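Local coordinates for Yop proteins translocation protein Q (Yersinia pseudotuberculosis, PDB 3UEP), which forms, as the C-terminal FliN-like domain made from an internal translation start, part of the Yop type III secretion machinery, at residues D53-L58 / L65-L70. Residues are numbered along the deposited sequence; the frame is centred on the assembly and turned at random. Where two conformers were deposited one is given.
Sequences DGEVRL and LGHGRL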
# COMPACT_ATOMS: atom_id res chain seq x y z
N ASP A 53 1.81 12.89 7.33
CA ASP A 53 0.70 12.04 7.75
C ASP A 53 0.07 11.39 6.51
O ASP A 53 0.42 10.27 6.15
CB ASP A 53 -0.33 12.82 8.60
CG ASP A 53 -0.76 14.13 7.96
OD1 ASP A 53 -0.12 14.59 7.00
OD2 ASP A 53 -1.76 14.71 8.44
N GLY A 54 -0.85 12.09 5.86
CA GLY A 54 -1.28 11.70 4.53
C GLY A 54 -2.08 10.42 4.39
O GLY A 54 -2.07 9.54 5.25
N GLU A 55 -2.75 10.32 3.25
CA GLU A 55 -3.69 9.24 2.97
C GLU A 55 -3.07 7.84 3.06
O GLU A 55 -2.04 7.56 2.45
CB GLU A 55 -4.34 9.43 1.59
CG GLU A 55 -5.61 8.59 1.36
CD GLU A 55 -6.26 8.84 -0.01
OE1 GLU A 55 -6.91 9.89 -0.19
OE2 GLU A 55 -6.12 7.97 -0.91
N VAL A 56 -3.71 6.96 3.82
CA VAL A 56 -3.38 5.55 3.81
C VAL A 56 -4.61 4.83 3.25
O VAL A 56 -5.74 5.12 3.66
CB VAL A 56 -3.06 5.02 5.21
CG1 VAL A 56 -2.84 3.50 5.19
CG2 VAL A 56 -1.83 5.72 5.76
N ARG A 57 -4.42 3.94 2.29
CA ARG A 57 -5.52 3.13 1.81
C ARG A 57 -5.41 1.74 2.43
O ARG A 57 -4.33 1.15 2.44
CB ARG A 57 -5.52 3.04 0.28
CG ARG A 57 -5.86 4.37 -0.41
CD ARG A 57 -5.47 4.38 -1.88
NE ARG A 57 -4.09 3.97 -2.10
CZ ARG A 57 -3.03 4.77 -1.97
NH1 ARG A 57 -3.19 6.04 -1.59
NH2 ARG A 57 -1.82 4.29 -2.19
N LEU A 58 -6.51 1.25 2.98
CA LEU A 58 -6.54 -0.11 3.48
C LEU A 58 -7.08 -1.03 2.40
O LEU A 58 -8.17 -0.81 1.88
CB LEU A 58 -7.43 -0.25 4.71
CG LEU A 58 -6.89 0.19 6.07
CD1 LEU A 58 -6.73 1.71 6.12
CD2 LEU A 58 -7.85 -0.30 7.15
N LEU A 65 -10.66 -1.16 1.13
CA LEU A 65 -11.51 -1.39 2.29
C LEU A 65 -11.76 -0.09 3.05
O LEU A 65 -12.75 0.04 3.75
CB LEU A 65 -10.83 -2.42 3.20
CG LEU A 65 -11.42 -2.77 4.56
CD1 LEU A 65 -12.52 -3.78 4.37
CD2 LEU A 65 -10.33 -3.36 5.43
N GLY A 66 -10.86 0.87 2.92
CA GLY A 66 -11.02 2.13 3.62
C GLY A 66 -9.81 3.02 3.57
O GLY A 66 -8.80 2.68 2.93
N HIS A 67 -9.90 4.15 4.25
CA HIS A 67 -8.88 5.19 4.20
C HIS A 67 -8.53 5.62 5.62
O HIS A 67 -9.36 5.58 6.52
CB HIS A 67 -9.37 6.41 3.40
CG HIS A 67 -9.88 6.08 2.03
ND1 HIS A 67 -9.10 6.22 0.90
CD2 HIS A 67 -11.09 5.65 1.61
CE1 HIS A 67 -9.81 5.88 -0.17
NE2 HIS A 67 -11.02 5.54 0.24
N GLY A 68 -7.28 6.03 5.81
CA GLY A 68 -6.78 6.36 7.12
C GLY A 68 -5.63 7.36 7.01
O GLY A 68 -5.35 7.89 5.95
N ARG A 69 -4.96 7.58 8.13
CA ARG A 69 -3.89 8.55 8.21
C ARG A 69 -2.70 7.93 8.93
O ARG A 69 -2.87 7.25 9.94
CB ARG A 69 -4.38 9.76 8.99
CG ARG A 69 -3.38 10.87 9.17
CD ARG A 69 -4.08 12.10 9.73
NE ARG A 69 -4.42 11.95 11.13
CZ ARG A 69 -3.75 12.52 12.12
NH1 ARG A 69 -2.70 13.29 11.84
NH2 ARG A 69 -4.12 12.34 13.38
N LEU A 70 -1.49 8.13 8.40
CA LEU A 70 -0.30 7.65 9.10
C LEU A 70 -0.13 8.46 10.37
O LEU A 70 -0.20 9.68 10.33
CB LEU A 70 0.95 7.85 8.27
CG LEU A 70 1.39 6.91 7.17
CD1 LEU A 70 2.81 7.31 6.80
CD2 LEU A 70 1.32 5.45 7.60
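D53 meets R69 through a long salt bridge, OD2 of D53 lying 3.8 Å from NH1 of R69, at the guanidinium edge and with the two planes almost perpendicular (89°). D53 is poorly ordered, so this link is probably loose; the carbonyl O of D53 lies 3.3 Å from CB of L70. With CG of E55 anti to the backbone N (chi1 -164°), the chain extended beyond it carries OE2 alongside H67, at the ring edge, and into a salt bridge with R57 NH1 (3.6 Å) within 53-58. V56 and G68 exchange two backbone N-to-O hydrogen bonds, each 2.8 Å, as a hydrogen-bonded antiparallel pair; strands 55-60 and 63-73, consecutive in the chain, form a β-hairpin of the FliN-type C-terminal domain. On the face of V56 and L58, V56 CG2 packs on L70 CD2 (3.7 Å), the side chains crossing near a right angle; F25 and V79 of the flanking strands also touch V56. R57 turns to the other face, its CG 4.0 Å from H67 ND1, which this contact buries without a partner in the model. L58 N bonds straight to G66 O (2.7 Å, 171°), while L58 O accepts N-H from L65 (N to O 2.6 Å) and, weakly, G66: both face L58 in a classic β bulge, beside which L65 packs on L37 of the second subunit.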